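Local atomic coordinates of uncharacterized protein Ta0194 (Thermoplasma acidophilum DSM 1728, PDB entry 3BDI), a protein that is of unknown substrate but probably acts as a cytoplasmic hydrolase of the alpha/beta hydrolase superfamily, in the ABHD14 family. Residues 73-78 with 90-95; 144-149 with 171-176; 151-156 with 186-191. All blocks are in the same frame, centred on the assembly; numbering follows the deposited sequence.

Contact 1 (73-78 with 90-95); sequences SEKYGI and IRDYLK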
loop_
_atom_site.group_PDB
_atom_site.type_symbol
_atom_site.label_atom_id
_atom_site.label_comp_id
_atom_site.label_asym_id
_atom_site.label_seq_id
_atom_site.Cartn_x
_atom_site.Cartn_y
_atom_site.Cartn_z
ATOM N N SER A 73 17.747 1.765 -8.134
ATOM C CA SER A 73 17.842 3.160 -7.658
ATOM C C SER A 73 18.798 3.285 -6.479
ATOM O O SER A 73 18.612 2.616 -5.453
ATOM C CB SER A 73 16.492 3.680 -7.239
ATOM O OG SER A 73 16.610 5.027 -6.759
ATOM N N GLU A 74 19.781 4.180 -6.566
ATOM C CA GLU A 74 20.604 4.473 -5.412
ATOM C C GLU A 74 19.823 5.195 -4.347
ATOM O O GLU A 74 20.005 4.898 -3.169
ATOM C CB GLU A 74 21.828 5.315 -5.792
ATOM C CG GLU A 74 22.793 4.567 -6.689
ATOM C CD GLU A 74 23.904 5.415 -7.222
ATOM O OE1 GLU A 74 24.477 6.210 -6.462
ATOM O OE2 GLU A 74 24.211 5.309 -8.431
ATOM N N LYS A 75 18.998 6.160 -4.738
ATOM C CA LYS A 75 18.249 6.974 -3.775
ATOM C C LYS A 75 17.175 6.164 -3.009
ATOM O O LYS A 75 16.934 6.376 -1.789
ATOM C CB LYS A 75 17.573 8.124 -4.547
ATOM C CG LYS A 75 16.788 9.113 -3.720
ATOM C CD LYS A 75 16.321 10.293 -4.564
ATOM C CE LYS A 75 15.514 11.260 -3.722
ATOM N NZ LYS A 75 16.412 12.084 -2.816
ATOM N N TYR A 76 16.497 5.259 -3.724
ATOM C CA TYR A 76 15.312 4.573 -3.197
ATOM C C TYR A 76 15.507 3.108 -2.972
ATOM O O TYR A 76 14.609 2.447 -2.449
ATOM C CB TYR A 76 14.139 4.772 -4.168
ATOM C CG TYR A 76 13.780 6.238 -4.404
ATOM C CD1 TYR A 76 13.435 7.075 -3.345
ATOM C CD2 TYR A 76 13.729 6.775 -5.708
ATOM C CE1 TYR A 76 13.119 8.399 -3.571
ATOM C CE2 TYR A 76 13.413 8.093 -5.926
ATOM C CZ TYR A 76 13.070 8.892 -4.868
ATOM O OH TYR A 76 12.727 10.215 -5.124
ATOM N N GLY A 77 16.641 2.548 -3.363
ATOM C CA GLY A 77 16.808 1.103 -3.319
ATOM C C GLY A 77 16.738 0.602 -1.902
ATOM O O GLY A 77 17.163 1.290 -0.960
ATOM N N ILE A 78 16.190 -0.601 -1.741
ATOM C CA ILE A 78 16.034 -1.193 -0.405
ATOM C C ILE A 78 16.969 -2.372 -0.195
ATOM O O ILE A 78 16.835 -3.065 0.817
ATOM C CB ILE A 78 14.556 -1.482 0.000
ATOM C CG1 ILE A 78 13.841 -2.301 -1.051
ATOM C CG2 ILE A 78 13.810 -0.155 0.299
ATOM C CD1 ILE A 78 14.266 -3.687 -1.075
ATOM N N ILE A 90 7.797 6.961 -1.437
ATOM C CA ILE A 90 6.346 7.140 -1.507
ATOM C C ILE A 90 5.947 8.623 -1.558
ATOM O O ILE A 90 5.119 9.038 -2.387
ATOM C CB ILE A 90 5.618 6.346 -0.406
ATOM C CG1 ILE A 90 5.822 4.859 -0.695
ATOM C CG2 ILE A 90 4.116 6.751 -0.333
ATOM C CD1 ILE A 90 5.176 3.880 0.293
ATOM N N ARG A 91 6.600 9.424 -0.713
ATOM C CA ARG A 91 6.392 10.882 -0.744
ATOM C C ARG A 91 6.691 11.461 -2.128
ATOM O O ARG A 91 5.891 12.204 -2.694
ATOM C CB ARG A 91 7.275 11.546 0.288
ATOM C CG ARG A 91 7.052 13.040 0.382
ATOM C CD ARG A 91 8.023 13.643 1.328
ATOM N NE ARG A 91 9.275 14.040 0.687
ATOM C CZ ARG A 91 10.398 13.331 0.651
ATOM N NH1 ARG A 91 10.485 12.117 1.169
ATOM N NH2 ARG A 91 11.460 13.850 0.069
ATOM N N ASP A 92 7.860 11.108 -2.659
ATOM C CA ASP A 92 8.316 11.654 -3.950
ATOM C C ASP A 92 7.474 11.183 -5.120
ATOM O O ASP A 92 7.279 11.894 -6.093
ATOM C CB ASP A 92 9.793 11.305 -4.165
ATOM C CG ASP A 92 10.741 12.056 -3.214
ATOM O OD1 ASP A 92 10.258 12.924 -2.448
ATOM O OD2 ASP A 92 11.942 11.715 -3.150
ATOM N N TYR A 93 7.011 9.931 -5.033
ATOM C CA TYR A 93 6.155 9.309 -6.043
ATOM C C TYR A 93 4.785 9.987 -6.095
ATOM O O TYR A 93 4.302 10.298 -7.171
ATOM C CB TYR A 93 6.005 7.814 -5.717
ATOM C CG TYR A 93 5.006 7.103 -6.591
ATOM C CD1 TYR A 93 5.256 6.843 -7.917
ATOM C CD2 TYR A 93 3.754 6.752 -6.062
ATOM C CE1 TYR A 93 4.325 6.199 -8.672
ATOM C CE2 TYR A 93 2.824 6.096 -6.804
ATOM C CZ TYR A 93 3.085 5.843 -8.144
ATOM O OH TYR A 93 2.155 5.205 -8.928
ATOM N N LEU A 94 4.198 10.254 -4.928
ATOM C CA LEU A 94 2.960 10.996 -4.915
ATOM C C LEU A 94 3.159 12.402 -5.498
ATOM O O LEU A 94 2.380 12.832 -6.342
ATOM C CB LEU A 94 2.399 11.037 -3.503
ATOM C CG LEU A 94 1.886 9.720 -2.899
ATOM C CD1 LEU A 94 1.457 9.950 -1.454
ATOM C CD2 LEU A 94 0.721 9.151 -3.732
ATOM N N LYS A 95 4.245 13.072 -5.111
ATOM C CA LYS A 95 4.548 14.422 -5.618
ATOM C C LYS A 95 4.725 14.404 -7.121
ATOM O O LYS A 95 4.234 15.280 -7.828
ATOM C CB LYS A 95 5.805 14.977 -4.949
ATOM C CG LYS A 95 6.214 16.387 -5.402
ATOM C CD LYS A 95 7.395 16.926 -4.602
HETATM O O HOH W 1 13.653 12.845 -1.594
#

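Contact 2 (144-149 with 171-176); sequences KKIRQK and SIISGS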
loop_
_atom_site.group_PDB
_atom_site.type_symbol
_atom_site.label_atom_id
_atom_site.label_comp_id
_atom_site.label_asym_id
_atom_site.label_seq_id
_atom_site.Cartn_x
_atom_site.Cartn_y
_atom_site.Cartn_z
ATOM N N LYS A 144 2.512 3.480 17.684
ATOM C CA LYS A 144 1.508 3.870 18.656
ATOM C C LYS A 144 0.970 5.278 18.429
ATOM O O LYS A 144 -0.182 5.549 18.836
ATOM C CB LYS A 144 1.966 3.657 20.121
ATOM C CG LYS A 144 2.929 4.637 20.683
ATOM C CD LYS A 144 3.254 4.304 22.171
ATOM C CE LYS A 144 4.240 5.288 22.744
ATOM N NZ LYS A 144 4.389 5.200 24.237
ATOM N N LYS A 145 1.745 6.109 17.731
ATOM C CA LYS A 145 1.401 7.492 17.432
ATOM C C LYS A 145 0.493 7.712 16.219
ATOM O O LYS A 145 -0.107 8.785 16.079
ATOM C CB LYS A 145 2.678 8.314 17.283
ATOM N N ILE A 146 0.371 6.712 15.354
ATOM C CA ILE A 146 -0.425 6.881 14.132
ATOM C C ILE A 146 -1.862 7.284 14.418
ATOM O O ILE A 146 -2.599 6.601 15.139
ATOM C CB ILE A 146 -0.383 5.583 13.247
ATOM C CG1 ILE A 146 1.044 5.375 12.727
ATOM C CG2 ILE A 146 -1.326 5.655 12.071
ATOM C CD1 ILE A 146 1.286 3.942 12.130
ATOM N N ARG A 147 -2.295 8.383 13.813
ATOM C CA ARG A 147 -3.665 8.837 13.978
ATOM C C ARG A 147 -4.623 8.459 12.855
ATOM O O ARG A 147 -5.835 8.540 12.996
ATOM C CB ARG A 147 -3.650 10.358 14.146
ATOM C CG ARG A 147 -2.748 10.848 15.283
ATOM C CD ARG A 147 -3.155 10.304 16.676
ATOM N NE ARG A 147 -2.402 10.907 17.789
ATOM C CZ ARG A 147 -1.163 10.563 18.152
ATOM N N GLN A 148 -4.073 8.079 11.679
ATOM C CA GLN A 148 -4.902 7.709 10.544
ATOM C C GLN A 148 -5.751 6.482 10.794
ATOM O O GLN A 148 -5.301 5.559 11.514
ATOM C CB GLN A 148 -4.004 7.409 9.335
ATOM C CG GLN A 148 -3.482 8.660 8.615
ATOM C CD GLN A 148 -2.310 9.341 9.269
ATOM O OE1 GLN A 148 -1.793 8.911 10.300
ATOM N NE2 GLN A 148 -1.859 10.421 8.654
ATOM N N LYS A 149 -6.940 6.487 10.208
ATOM C CA LYS A 149 -7.745 5.274 10.094
ATOM C C LYS A 149 -6.851 4.254 9.391
ATOM O O LYS A 149 -6.307 4.557 8.326
ATOM C CB LYS A 149 -9.044 5.496 9.293
ATOM C CG LYS A 149 -10.142 6.244 10.090
ATOM C CD LYS A 149 -11.492 6.384 9.363
ATOM C CE LYS A 149 -12.463 7.190 10.209
ATOM N NZ LYS A 149 -13.808 7.427 9.587
ATOM N N SER A 171 -3.652 -3.598 18.360
ATOM C CA SER A 171 -3.665 -2.913 19.662
ATOM C C SER A 171 -2.841 -1.636 19.673
ATOM O O SER A 171 -3.216 -0.618 20.279
ATOM C CB SER A 171 -3.082 -3.855 20.698
ATOM O OG SER A 171 -3.794 -5.060 20.754
ATOM N N ILE A 172 -1.678 -1.683 19.054
ATOM C CA ILE A 172 -0.800 -0.537 18.978
ATOM C C ILE A 172 -1.436 0.631 18.206
ATOM O O ILE A 172 -1.321 1.794 18.616
ATOM C CB ILE A 172 0.574 -0.935 18.353
ATOM C CG1 ILE A 172 1.295 -1.922 19.285
ATOM C CG2 ILE A 172 1.442 0.275 18.077
ATOM C CD1 ILE A 172 2.482 -2.644 18.633
ATOM N N ILE A 173 -2.044 0.363 17.050
ATOM C CA ILE A 173 -2.596 1.450 16.240
ATOM C C ILE A 173 -4.047 1.662 16.646
ATOM O O ILE A 173 -4.920 0.885 16.360
ATOM C CB ILE A 173 -2.464 1.143 14.708
ATOM C CG1 ILE A 173 -1.005 0.909 14.365
ATOM C CG2 ILE A 173 -3.035 2.279 13.920
ATOM C CD1 ILE A 173 -0.770 0.424 12.897
ATOM N N SER A 174 -4.311 2.750 17.400
ATOM C CA SER A 174 -5.669 2.998 17.921
ATOM C C SER A 174 -6.692 3.178 16.843
ATOM O O SER A 174 -6.420 3.867 15.885
ATOM C CB SER A 174 -5.702 4.236 18.780
ATOM O OG SER A 174 -4.674 4.156 19.726
ATOM N N GLY A 175 -7.857 2.540 16.974
ATOM C CA GLY A 175 -8.920 2.673 15.959
ATOM C C GLY A 175 -8.739 1.796 14.739
ATOM O O GLY A 175 -9.691 1.694 13.876
ATOM N N SER A 176 -7.541 1.183 14.623
ATOM C CA SER A 176 -7.287 0.227 13.533
ATOM C C SER A 176 -8.383 -0.817 13.468
ATOM O O SER A 176 -8.987 -1.179 14.506
ATOM C CB SER A 176 -5.879 -0.393 13.607
ATOM O OG SER A 176 -5.672 -1.241 14.728
HETATM O O HOH W 2 -2.334 4.914 17.211
HETATM O O HOH W 3 -7.042 3.849 13.000
#

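Contact 3 (151-156 with 186-191); sequences LLVWGS and HPVYIE. Unlike the reference sequence in segment 186-191: Glu191 (reference Lys).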
loop_
_atom_site.group_PDB
_atom_site.type_symbol
_atom_site.label_atom_id
_atom_site.label_comp_id
_atom_site.label_asym_id
_atom_site.label_seq_id
_atom_site.Cartn_x
_atom_site.Cartn_y
_atom_site.Cartn_z
ATOM N N LEU A 151 -6.602 -0.023 8.230
ATOM C CA LEU A 151 -7.100 -1.356 8.055
ATOM C C LEU A 151 -5.909 -2.300 7.966
ATOM O O LEU A 151 -5.030 -2.121 7.117
ATOM C CB LEU A 151 -7.911 -1.453 6.760
ATOM C CG LEU A 151 -8.446 -2.823 6.337
ATOM C CD1 LEU A 151 -9.493 -3.276 7.330
ATOM C CD2 LEU A 151 -8.992 -2.793 4.907
ATOM N N LEU A 152 -5.892 -3.279 8.859
ATOM C CA LEU A 152 -4.933 -4.381 8.866
ATOM C C LEU A 152 -5.634 -5.615 8.360
ATOM O O LEU A 152 -6.685 -6.015 8.864
ATOM C CB LEU A 152 -4.447 -4.619 10.299
ATOM C CG LEU A 152 -3.711 -3.452 10.945
ATOM C CD1 LEU A 152 -3.448 -3.690 12.420
ATOM C CD2 LEU A 152 -2.406 -3.104 10.280
ATOM N N VAL A 153 -5.093 -6.222 7.299
ATOM C CA VAL A 153 -5.661 -7.411 6.662
ATOM C C VAL A 153 -4.662 -8.525 6.789
ATOM O O VAL A 153 -3.508 -8.352 6.453
ATOM C CB VAL A 153 -6.017 -7.167 5.180
ATOM C CG1 VAL A 153 -6.642 -8.422 4.594
ATOM C CG2 VAL A 153 -6.982 -5.972 5.024
ATOM N N TRP A 154 -5.109 -9.690 7.249
ATOM C CA TRP A 154 -4.262 -10.862 7.337
ATOM C C TRP A 154 -5.047 -12.058 6.837
ATOM O O TRP A 154 -6.240 -12.171 7.091
ATOM C CB TRP A 154 -3.858 -11.176 8.796
ATOM C CG TRP A 154 -2.414 -11.038 9.152
ATOM C CD1 TRP A 154 -1.451 -12.032 9.189
ATOM C CD2 TRP A 154 -1.776 -9.858 9.609
ATOM N NE1 TRP A 154 -0.276 -11.528 9.622
ATOM C CE2 TRP A 154 -0.437 -10.196 9.908
ATOM C CE3 TRP A 154 -2.202 -8.546 9.800
ATOM C CZ2 TRP A 154 0.467 -9.243 10.421
ATOM C CZ3 TRP A 154 -1.327 -7.625 10.301
ATOM C CH2 TRP A 154 -0.008 -7.975 10.596
ATOM N N GLY A 155 -4.369 -12.990 6.199
ATOM C CA GLY A 155 -4.932 -14.304 5.931
ATOM C C GLY A 155 -4.831 -15.224 7.135
ATOM O O GLY A 155 -3.833 -15.196 7.835
ATOM N N SER A 156 -5.835 -16.059 7.337
ATOM C CA SER A 156 -5.907 -16.953 8.512
ATOM C C SER A 156 -4.814 -17.990 8.495
ATOM O O SER A 156 -4.430 -18.490 9.554
ATOM C CB SER A 156 -7.266 -17.648 8.576
ATOM O OG SER A 156 -7.457 -18.555 7.523
ATOM N N HIS A 186 -0.548 -15.579 3.022
ATOM C CA HIS A 186 -0.001 -14.256 3.127
ATOM C C HIS A 186 -0.562 -13.239 2.075
ATOM O O HIS A 186 -0.983 -12.155 2.558
ATOM C CB HIS A 186 1.525 -14.400 3.218
ATOM C CG HIS A 186 2.286 -13.136 3.433
ATOM N ND1 HIS A 186 2.170 -12.364 4.572
ATOM C CD2 HIS A 186 3.228 -12.545 2.668
ATOM C CE1 HIS A 186 2.971 -11.310 4.455
ATOM N NE2 HIS A 186 3.638 -11.415 3.323
ATOM N N PRO A 187 -0.593 -13.505 0.730
ATOM C CA PRO A 187 -1.127 -12.592 -0.356
ATOM C C PRO A 187 -2.669 -12.648 -0.578
ATOM O O PRO A 187 -3.231 -13.292 -1.488
ATOM C CB PRO A 187 -0.422 -13.086 -1.607
ATOM C CG PRO A 187 -0.154 -14.408 -1.363
ATOM C CD PRO A 187 0.019 -14.671 0.101
ATOM N N VAL A 188 -3.331 -11.966 0.318
ATOM C CA VAL A 188 -4.740 -12.115 0.440
ATOM C C VAL A 188 -5.487 -11.673 -0.809
ATOM O O VAL A 188 -6.524 -12.244 -1.186
ATOM C CB VAL A 188 -5.278 -11.331 1.700
ATOM C CG1 VAL A 188 -6.762 -11.575 1.887
ATOM C CG2 VAL A 188 -4.496 -11.732 2.989
ATOM N N TYR A 189 -4.967 -10.607 -1.417
ATOM C CA TYR A 189 -5.511 -9.996 -2.631
ATOM C C TYR A 189 -5.334 -10.892 -3.875
ATOM O O TYR A 189 -5.868 -10.593 -4.927
ATOM C CB TYR A 189 -4.872 -8.584 -2.855
ATOM C CG TYR A 189 -3.385 -8.676 -2.730
ATOM C CD1 TYR A 189 -2.582 -8.988 -3.812
ATOM C CD2 TYR A 189 -2.778 -8.573 -1.492
ATOM C CE1 TYR A 189 -1.221 -9.179 -3.665
ATOM C CE2 TYR A 189 -1.436 -8.776 -1.335
ATOM C CZ TYR A 189 -0.639 -9.076 -2.407
ATOM O OH TYR A 189 0.715 -9.345 -2.338
ATOM N N ILE A 190 -4.584 -11.985 -3.740
ATOM C CA ILE A 190 -4.466 -13.002 -4.794
ATOM C C ILE A 190 -5.296 -14.231 -4.448
ATOM O O ILE A 190 -5.992 -14.793 -5.297
ATOM C CB ILE A 190 -3.006 -13.406 -5.023
ATOM C CG1 ILE A 190 -2.261 -12.234 -5.703
ATOM C CG2 ILE A 190 -2.902 -14.635 -5.931
ATOM C CD1 ILE A 190 -0.718 -12.414 -5.805
ATOM N N GLU A 191 -5.244 -14.686 -3.194
ATOM C CA GLU A 191 -5.870 -15.944 -2.864
ATOM C C GLU A 191 -7.354 -15.824 -2.536
ATOM O O GLU A 191 -8.099 -16.757 -2.764
ATOM C CB GLU A 191 -5.164 -16.582 -1.664
ATOM C CG GLU A 191 -3.730 -16.931 -1.950
ATOM C CD GLU A 191 -2.986 -17.575 -0.791
ATOM O OE1 GLU A 191 -3.646 -18.237 0.046
ATOM O OE2 GLU A 191 -1.733 -17.479 -0.774
HETATM O O HOH W 4 -1.844 -12.185 5.409
#

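Contact 1 (73-78 with 90-95)
Tyr76 OH donates a short hydrogen bond of 2.6 Å to Asp92 OD2, and this bond ties the loop after strand 57-62 to helix 83-96. OD2 receives it on its anti lone pair, lying at the ring edge in the plane of the phenol, while ring and carboxylate planes stand 72° apart. With its CG opposite the carbonyl carbon (chi1 -59°), the tyrosine swings its ring toward the helix. The same oxygen takes a proton from a water 2.6 Å from Asp92 OD2. That water also accepts a weak bond from Lys75 NZ, 3.1 Å away. In the conformer of Arg91 given here, one of two modelled, NH2 sits 2.9 Å from Asp92 OD1, but that oxygen lies well out of the guanidinium plane and no N-H points at it, so this pairing is one of charge alone and is doubtful as a fixed feature.

Lys75 comes from one side: its CG lies 3.7 Å above the plane of the Tyr76 ring, over the centre, and CE then reaches to 3.6 Å from Asp92 OD2. On the loop side, Ser73 OG accepts from Tyr76 N (3.0 Å), an ST motif that helps set where the ring starts. Asn12 also bonds the phenol oxygen, and Phe89 meets the ring edge-to-face. A phenylalanine in place of Tyr76 would probably leave Asp92 OD2 with just the water of its two donors and Asn12 without its phenol partner. With two donors on one oxygen and cationic side chains nearby, Asp92 is likely to stay ionised although buried.

Contact 2 (144-149 with 171-176)
Lys144 O, Ile146 O and Ser174 N share one water, which bridges the loop before strand 150-155 to the turn after helix 163-172. It gives its protons to the two carbonyls, at 2.8 Å from Lys144 O and 2.7 Å from Ile146 O, and accepts from Ser174 N at 2.9 Å. The setting is the beta-alpha-beta crossover of the alpha/beta hydrolase fold that runs from strand 150-155 through the helix to strand 177-181.

Between helix and second strand, Ile173 to Ser176 form a type II beta turn, with Gly175 at a positive phi of 81°. Ile173 O is doubly held: Ser176 N closes the turn at 3.2 Å, and Ser176 OG adds a bond of 2.8 Å to Ile173 O from within the carbonyl plane. These two bonds fix the start of the turn on which Ile173 sits.

Beneath the water the contact is greasy. Ile146 and Ile173 meet methyl to methyl, CD1 to CD1 at 4.1 Å, their side chains crossing obliquely. Ile146 also packs on Thr118 and Leu119 of helix 109-120, and Ile173 on Thr150. Further out, Ile172 has CG1 opposite its carbonyl carbon (chi1 -65°), which leaves CG2 opposite the backbone N and facing the backbone of Lys144. The lysine's CB touches the same methyl, but its extended chain leads away. Last comes a nearly straight CA-H...O contact, with Lys144 CA 3.5 Å from Ile172 O and an angle of 171° at the hydrogen.

Contact 3 (151-156 with 186-191)
Val188 presses both of its methyls onto the end of strand 150-155. CG2 lies 3.5 Å from Gly155 N and 3.9 Å from Trp154 C, directly on the backbone, because Gly155 brings no side chain to the meeting. CG1 goes to the neighbouring valine, 4.2 Å from Val153 CG1. The two valines have the same shape: CG1 lies opposite the backbone N in Val188 (chi1 -176°) and likewise in Val153 (chi1 -178°), and the CB of each is directed toward the other segment.

Trp154 does the reverse. Its CB turns away from the 186-191 segment and puts the indole on the other side of the sheet; a chi1 of -114°, off the usual staggered positions, sets how the ring turns there, with NE1 bonding Val161 O and the ring packed on helix 163-172. A water joins the two backbones, accepting from Gly155 N at 2.8 Å and donating to His186 O at 3.0 Å.

The His186 side chain leaves this interface for the probable active site: ND1 bonds Asp158 OD2 and NE2 bonds Ser108 OG, an arrangement consistent with a Ser-His-Asp triad whose serine sits on a nucleophile elbow. Pro187 follows at the N-cap, and its O accepts from Ile190 N (2.9 Å) and Glu191 N (3.0 Å), starting the short helix 188-191. Strand 150-155 runs between strands 125-131 and 177-181, and Val188 packs against it while also touching Val181 of the latter strand and Phe196 of helix 193-205.

In the fold
Contacts 2 and 3 belong to the same stretch of fold. Their segments alternate along the chain, their centres are 19 Å apart, and they touch where Ser176 OG packs 4.0 Å from Leu152 CD1. Contact 2 gathers the lead-in to strand 150-155 and the exit from helix 163-172. Contact 3 lies at the far end of that strand and carries His186 of the probable triad. Contact 1 stands apart, its centre about 25 Å from each of the other two centres, and lies across the chain's centre from contact 3. Its nearest atoms are about 14 Å from those of contact 3, so it joins the loop between strand 57-62 and helix 83-96 to that helix well away from His186.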